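Tb427.07.360- putative uncharacterized metacyclic invariant surface protein from Trypanosoma brucei (Trypanosoma brucei, PDB 5VTL) is of unknown function but, as an invariant surface protein of the metacyclic stage with an extended helical architecture, probably sits in the parasite's surface coat. Local coordinates at residues A71-K74 against E75-A79; G103-A106 against P107-Y111; K146-E149 against F150-F154. All coordinates share one frame; numbering follows the deposited sequence.

Interaction 1. Residues A71-K74 against E75-A79; sequences AALK and EAESA
Lys74 O is gripped from two quarters: the backbone N of Ser78 donates to it at 3.1 Å, with an N-H...O angle of 162°, and a water donates to it as well. That water also hydrogen-bonds to Ser78 OG, 2.9 Å away. It therefore spans carbonyl and hydroxyl one helical turn apart, while Ser78 OG itself stands 3.2 Å from Lys74 O. OG is placed for this by a first torsion of -58°, which sets it beside its own backbone N and facing the preceding turn.

The backbone bond from Glu77 N to Leu73 O is shorter, 2.8 Å, and belongs to the same i to i+4 series that runs through helix 63-102, one of the long helices of this extended helical protein. Around it the side chains of Leu73 and Glu77 cross at a slant. Leu73 CD1 lies on Glu77 CG at 3.8 Å, and Leu73 CG is 3.9 Å from Glu77 CD, so the leucine branch meets the aliphatic stem and carboxylate carbon rather than a charged tip alone. In Leu73, chi1 sets CG beside the carbonyl carbon and chi2, 57°, turns CD1 toward Glu77; the same leucine touches Cys45 and Gln46 of helix 4-58, where Glu77 reaches Arg42. Of the two buried alanines, Ala72 meets Ala198 of helix 157-209, while Ala76 touches both Ala194 of that helix and Cys45.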
loop_
_atom_site.group_PDB
_atom_site.type_symbol
_atom_site.label_atom_id
_atom_site.label_comp_id
_atom_site.label_asym_id
_atom_site.label_seq_id
_atom_site.Cartn_x
_atom_site.Cartn_y
_atom_site.Cartn_z
ATOM N N ALA A 71 13.267 20.721 18.473
ATOM C CA ALA A 71 13.696 20.381 17.124
ATOM C C ALA A 71 13.055 19.067 16.701
ATOM O O ALA A 71 12.633 18.912 15.560
ATOM C CB ALA A 71 15.229 20.280 17.067
ATOM N N ALA A 72 13.004 18.127 17.646
ATOM C CA ALA A 72 12.370 16.829 17.434
ATOM C C ALA A 72 10.884 17.012 17.167
ATOM O O ALA A 72 10.362 16.403 16.251
ATOM C CB ALA A 72 12.592 15.942 18.624
ATOM N N LEU A 73 10.216 17.876 17.941
ATOM C CA LEU A 73 8.787 18.170 17.702
ATOM C C LEU A 73 8.574 18.713 16.295
ATOM O O LEU A 73 7.657 18.293 15.576
ATOM C CB LEU A 73 8.226 19.176 18.721
ATOM C CG LEU A 73 6.792 19.706 18.478
ATOM C CD1 LEU A 73 5.752 18.603 18.400
ATOM C CD2 LEU A 73 6.390 20.644 19.577
ATOM N N LYS A 74 9.426 19.648 15.891
ATOM C CA LYS A 74 9.332 20.190 14.547
ATOM C C LYS A 74 9.446 19.058 13.518
ATOM O O LYS A 74 8.679 19.016 12.544
ATOM C CB LYS A 74 10.377 21.297 14.327
ATOM C CG LYS A 74 10.285 21.960 12.951
ATOM C CD LYS A 74 11.245 23.157 12.786
ATOM C CE LYS A 74 12.649 22.648 12.656
ATOM N NZ LYS A 74 12.894 21.754 11.465
ATOM N N GLU A 75 10.376 18.121 13.724
ATOM C CA GLU A 75 10.516 16.999 12.805
ATOM C C GLU A 75 9.293 16.083 12.780
ATOM O O GLU A 75 8.900 15.575 11.731
ATOM C CB GLU A 75 11.752 16.173 13.159
ATOM C CG GLU A 75 12.987 16.676 12.469
ATOM C CD GLU A 75 14.206 15.858 12.782
ATOM O OE1 GLU A 75 15.148 15.858 11.968
ATOM O OE2 GLU A 75 14.226 15.240 13.854
ATOM N N ALA A 76 8.739 15.812 13.951
ATOM C CA ALA A 76 7.535 14.986 14.062
ATOM C C ALA A 76 6.329 15.670 13.408
ATOM O O ALA A 76 5.493 15.020 12.772
ATOM C CB ALA A 76 7.253 14.693 15.517
ATOM N N GLU A 77 6.238 16.985 13.556
ATOM C CA GLU A 77 5.151 17.735 12.917
ATOM C C GLU A 77 5.261 17.611 11.401
ATOM O O GLU A 77 4.271 17.332 10.730
ATOM C CB GLU A 77 5.169 19.198 13.367
ATOM C CG GLU A 77 4.719 19.365 14.816
ATOM C CD GLU A 77 4.776 20.797 15.316
ATOM O OE1 GLU A 77 3.839 21.205 16.040
ATOM O OE2 GLU A 77 5.751 21.508 14.999
ATOM N N SER A 78 6.471 17.746 10.854
ATOM C CA SER A 78 6.649 17.581 9.423
ATOM C C SER A 78 6.320 16.165 8.956
ATOM O O SER A 78 5.679 15.989 7.912
ATOM C CB SER A 78 8.061 17.967 8.990
ATOM O OG SER A 78 8.351 19.305 9.358
ATOM N N ALA A 79 6.732 15.159 9.728
ATOM C CA ALA A 79 6.464 13.759 9.390
ATOM C C ALA A 79 4.976 13.442 9.454
ATOM O O ALA A 79 4.435 12.747 8.577
ATOM C CB ALA A 79 7.250 12.812 10.329
HETATM O O HOH W 1 7.330 21.307 11.237
#

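Interaction 2. Residues G103-A106 against P107-Y111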
loop_
_atom_site.group_PDB
_atom_site.type_symbol
_atom_site.label_atom_id
_atom_site.label_comp_id
_atom_site.label_asym_id
_atom_site.label_seq_id
_atom_site.Cartn_x
_atom_site.Cartn_y
_atom_site.Cartn_z
ATOM N N GLY A 103 -13.349 -2.873 -14.997
ATOM C CA GLY A 103 -13.645 -2.779 -16.412
ATOM C C GLY A 103 -12.841 -3.733 -17.298
ATOM O O GLY A 103 -13.012 -3.749 -18.512
ATOM N N LYS A 104 -11.971 -4.532 -16.684
ATOM C CA LYS A 104 -11.174 -5.496 -17.409
ATOM C C LYS A 104 -11.599 -6.942 -17.145
ATOM O O LYS A 104 -11.129 -7.840 -17.829
ATOM C CB LYS A 104 -9.717 -5.341 -17.016
ATOM C CG LYS A 104 -9.142 -4.024 -17.437
ATOM C CD LYS A 104 -7.650 -3.998 -17.284
ATOM C CE LYS A 104 -7.099 -2.652 -17.723
ATOM N NZ LYS A 104 -7.500 -2.305 -19.115
ATOM N N THR A 105 -12.489 -7.164 -16.179
ATOM C CA THR A 105 -12.879 -8.534 -15.838
ATOM C C THR A 105 -13.730 -9.215 -16.913
ATOM O O THR A 105 -13.554 -10.394 -17.163
ATOM C CB THR A 105 -13.611 -8.618 -14.471
ATOM O OG1 THR A 105 -14.825 -7.856 -14.500
ATOM C CG2 THR A 105 -12.702 -8.105 -13.311
ATOM N N ALA A 106 -14.675 -8.491 -17.522
ATOM C CA ALA A 106 -15.637 -9.139 -18.431
ATOM C C ALA A 106 -15.004 -9.934 -19.586
ATOM O O ALA A 106 -15.373 -11.082 -19.814
ATOM C CB ALA A 106 -16.675 -8.109 -18.963
ATOM N N PRO A 107 -14.051 -9.341 -20.326
ATOM C CA PRO A 107 -13.444 -10.168 -21.394
ATOM C C PRO A 107 -12.713 -11.445 -20.897
ATOM O O PRO A 107 -12.765 -12.484 -21.558
ATOM C CB PRO A 107 -12.462 -9.206 -22.066
ATOM C CG PRO A 107 -12.895 -7.812 -21.628
ATOM C CD PRO A 107 -13.463 -7.987 -20.267
ATOM N N ILE A 108 -12.051 -11.368 -19.749
ATOM C CA ILE A 108 -11.313 -12.514 -19.216
ATOM C C ILE A 108 -12.313 -13.565 -18.752
ATOM O O ILE A 108 -12.182 -14.755 -19.027
ATOM C CB ILE A 108 -10.406 -12.116 -18.035
ATOM C CG1 ILE A 108 -9.608 -10.858 -18.382
ATOM C CG2 ILE A 108 -9.484 -13.286 -17.638
ATOM C CD1 ILE A 108 -8.806 -10.954 -19.596
ATOM N N ASP A 109 -13.337 -13.122 -18.046
ATOM C CA ASP A 109 -14.325 -14.069 -17.562
ATOM C C ASP A 109 -15.167 -14.691 -18.694
ATOM O O ASP A 109 -15.585 -15.845 -18.596
ATOM C CB ASP A 109 -15.209 -13.391 -16.518
ATOM C CG ASP A 109 -14.469 -13.090 -15.243
ATOM O OD1 ASP A 109 -13.422 -13.736 -14.972
ATOM O OD2 ASP A 109 -14.948 -12.199 -14.499
ATOM N N ASP A 110 -15.387 -13.949 -19.778
ATOM C CA ASP A 110 -16.032 -14.527 -20.961
ATOM C C ASP A 110 -15.158 -15.659 -21.511
ATOM O O ASP A 110 -15.652 -16.730 -21.835
ATOM C CB ASP A 110 -16.237 -13.474 -22.069
ATOM C CG ASP A 110 -17.511 -12.640 -21.872
ATOM O OD1 ASP A 110 -18.286 -12.872 -20.891
ATOM O OD2 ASP A 110 -17.740 -11.761 -22.717
ATOM N N TYR A 111 -13.857 -15.394 -21.633
ATOM C CA TYR A 111 -12.919 -16.411 -22.115
ATOM C C TYR A 111 -13.001 -17.640 -21.228
ATOM O O TYR A 111 -13.080 -18.769 -21.724
ATOM C CB TYR A 111 -11.481 -15.874 -22.169
ATOM C CG TYR A 111 -10.466 -16.993 -22.315
ATOM C CD1 TYR A 111 -10.235 -17.574 -23.534
ATOM C CD2 TYR A 111 -9.788 -17.501 -21.212
ATOM C CE1 TYR A 111 -9.332 -18.602 -23.682
ATOM C CE2 TYR A 111 -8.869 -18.546 -21.349
ATOM C CZ TYR A 111 -8.656 -19.093 -22.583
ATOM O OH TYR A 111 -7.753 -20.130 -22.724
HETATM O O HOH W 2 -16.606 -10.314 -15.053
#
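Two i to i+4 backbone bonds join Thr105 and Ala106 to the turn that follows: Asp109 N to Thr105 O at 2.9 Å, nearly straight with an N-H...O angle of 170°, and Asp110 N to Ala106 O, also 2.9 Å.

On the side-chain level Thr105 and Asp109 form the polar pair. Their direct approach is from Thr105 CB to Asp109 OD2, 3.8 Å, and a water completes the link: it donates to Asp109 OD2 at 2.6 Å and is hydrogen-bonded to Thr105 OG1. With chi1 at 62°, OG1 lies between the threonine nitrogen and carbonyl carbon, and it also hydrogen-bonds Ala102 O at the end of the preceding helix. The other carboxylate oxygen of Asp109 is bound by Ser14 OG, so both oxygens have a partner and the rotation of the group is fixed from two directions.

Pro107 occupies the first turn of the helix, where its lack of an N-H costs no i to i+4 bond within the helix. Pro107 CD lies 3.5 Å from Ala106 CB, a short approach that the peptide link between neighbours largely imposes, and 3.4 Å from Lys104 O. The same carbonyl is approached by Ile108 CG1, also at 3.4 Å.

The short connection around Gly103 and Lys104 joins helix 63-102 to helix 105-116. Ile108 packs on Phe13 of helix 4-58, Asp109 meets His18 of that helix, and Lys104 NZ bonds to Gly166 O of helix 157-209.

Interaction 3. Residues K146-E149 against F150-F154; sequences KAVE and FGCEF
Phe150 leans back beside the carbonyl of Lys146, one turn earlier, and can be followed atom by atom. Its CB is 3.5 Å from Lys146 O; CG keeps the same separation from that oxygen; then CD2 comes nearest, 3.2 Å from Lys146 O, and CE2 ends 4.3 Å from Lys146 CB. The oxygen approaches the ring obliquely. A chi1 of -80° puts CG beside the phenylalanine nitrogen, on the side of the preceding turn, and Lys146 O also accepts the Phe150 backbone N-H at 2.8 Å. One carbonyl is thereby lined by both the amide and the ring of the same residue. Leu12 of helix 4-58 also touches the Phe150 side chain.

Beyond its CB the lysine leads away from the ring, and its NZ makes a salt bridge with Glu149 OE1 at 3.0 Å, although the hydrogen bond within it is weak. Val148 and Cys152 are likewise one turn apart. Cys152 N donates to Val148 O, while Val148 CG1 and Cys152 SG make a looser apolar contact at 4.4 Å. Past Cys152, the CG of Glu153 lies over the centre of the Phe154 ring, 3.9 Å above its plane.

Cys152 SG is disulfide-bonded to Cys160, and Val148 packs on Thr164 and Met167. The arrangement is that of a disulfide-closed helical hairpin, in which the last turns of helix 141-154 are tied covalently to the start of helix 157-209.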
loop_
_atom_site.group_PDB
_atom_site.type_symbol
_atom_site.label_atom_id
_atom_site.label_comp_id
_atom_site.label_asym_id
_atom_site.label_seq_id
_atom_site.Cartn_x
_atom_site.Cartn_y
_atom_site.Cartn_z
ATOM N N LYS A 146 3.041 -10.529 -12.909
ATOM C CA LYS A 146 3.078 -11.943 -13.280
ATOM C C LYS A 146 1.914 -12.330 -14.186
ATOM O O LYS A 146 2.058 -13.153 -15.077
ATOM C CB LYS A 146 3.061 -12.815 -12.022
ATOM C CG LYS A 146 4.301 -12.679 -11.168
ATOM C CD LYS A 146 5.549 -13.173 -11.926
ATOM C CE LYS A 146 6.716 -12.239 -11.815
ATOM N NZ LYS A 146 7.947 -12.909 -12.356
ATOM N N ALA A 147 0.755 -11.739 -13.940
ATOM C CA ALA A 147 -0.432 -12.009 -14.747
ATOM C C ALA A 147 -0.210 -11.640 -16.217
ATOM O O ALA A 147 -0.506 -12.418 -17.136
ATOM C CB ALA A 147 -1.615 -11.269 -14.170
ATOM N N VAL A 148 0.340 -10.451 -16.438
ATOM C CA VAL A 148 0.621 -10.006 -17.792
ATOM C C VAL A 148 1.687 -10.923 -18.384
ATOM O O VAL A 148 1.590 -11.361 -19.534
ATOM C CB VAL A 148 1.075 -8.535 -17.779
ATOM C CG1 VAL A 148 1.644 -8.132 -19.134
ATOM C CG2 VAL A 148 -0.107 -7.624 -17.362
ATOM N N GLU A 149 2.707 -11.229 -17.589
ATOM C CA GLU A 149 3.789 -12.093 -18.074
ATOM C C GLU A 149 3.270 -13.447 -18.530
ATOM O O GLU A 149 3.691 -13.953 -19.569
ATOM C CB GLU A 149 4.877 -12.263 -17.019
ATOM C CG GLU A 149 5.741 -11.038 -16.882
ATOM C CD GLU A 149 6.707 -11.120 -15.732
ATOM O OE1 GLU A 149 6.689 -12.127 -14.981
ATOM O OE2 GLU A 149 7.477 -10.163 -15.583
ATOM N N PHE A 150 2.348 -14.032 -17.771
ATOM C CA PHE A 150 1.860 -15.367 -18.106
ATOM C C PHE A 150 1.021 -15.288 -19.354
ATOM O O PHE A 150 1.078 -16.171 -20.218
ATOM C CB PHE A 150 1.033 -15.961 -16.957
ATOM C CG PHE A 150 1.842 -16.543 -15.830
ATOM C CD1 PHE A 150 2.897 -17.426 -16.063
ATOM C CD2 PHE A 150 1.536 -16.218 -14.527
ATOM C CE1 PHE A 150 3.606 -17.972 -15.014
ATOM C CE2 PHE A 150 2.251 -16.770 -13.469
ATOM C CZ PHE A 150 3.279 -17.641 -13.708
ATOM N N GLY A 151 0.217 -14.222 -19.466
ATOM C CA GLY A 151 -0.585 -14.051 -20.653
ATOM C C GLY A 151 0.306 -13.970 -21.884
ATOM O O GLY A 151 0.033 -14.562 -22.916
ATOM N N CYS A 152 1.392 -13.226 -21.767
ATOM C CA CYS A 152 2.300 -13.052 -22.881
ATOM C C CYS A 152 3.082 -14.349 -23.184
ATOM O O CYS A 152 3.408 -14.624 -24.340
ATOM C CB CYS A 152 3.235 -11.871 -22.605
ATOM S SG CYS A 152 2.422 -10.295 -22.896
ATOM N N GLU A 153 3.362 -15.147 -22.159
ATOM C CA GLU A 153 4.091 -16.400 -22.363
ATOM C C GLU A 153 3.261 -17.409 -23.179
ATOM O O GLU A 153 3.799 -18.142 -24.039
ATOM C CB GLU A 153 4.509 -17.005 -21.013
ATOM C CG GLU A 153 5.267 -18.327 -21.130
ATOM C CD GLU A 153 5.730 -18.873 -19.796
ATOM O OE1 GLU A 153 5.442 -18.264 -18.744
ATOM O OE2 GLU A 153 6.366 -19.934 -19.806
ATOM N N PHE A 154 1.955 -17.451 -22.921
ATOM C CA PHE A 154 1.129 -18.519 -23.483
ATOM C C PHE A 154 0.225 -18.147 -24.654
ATOM O O PHE A 154 -0.002 -18.981 -25.530
ATOM C CB PHE A 154 0.358 -19.228 -22.362
ATOM C CG PHE A 154 1.261 -19.942 -21.406
ATOM C CD1 PHE A 154 1.986 -21.046 -21.824
ATOM C CD2 PHE A 154 1.429 -19.491 -20.112
ATOM C CE1 PHE A 154 2.836 -21.688 -20.962
ATOM C CE2 PHE A 154 2.291 -20.134 -19.243
ATOM C CZ PHE A 154 2.995 -21.235 -19.677
#

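In the fold
Interaction 1 sits on the far side of the chain's centre from the other two: its centre is 48 Å from that of interaction 2 and 46 Å from that of interaction 3, whereas interactions 2 and 3 lie 16 Å apart, centre to centre, without touching. All three border both helix 4-58 and helix 157-209. Interactions 1 and 3 are partly buried; interaction 2 is a surface contact with no buried residue. Small alanines pack between long helices in 71-79, and an aromatic ring with a disulfide distinguishes 146-154. The bridging waters differ too, one joining a carbonyl and a serine hydroxyl in 71-79, the other a threonine hydroxyl and an aspartate carboxylate in 103-111. Helix 63-102 leads directly into helix 105-116.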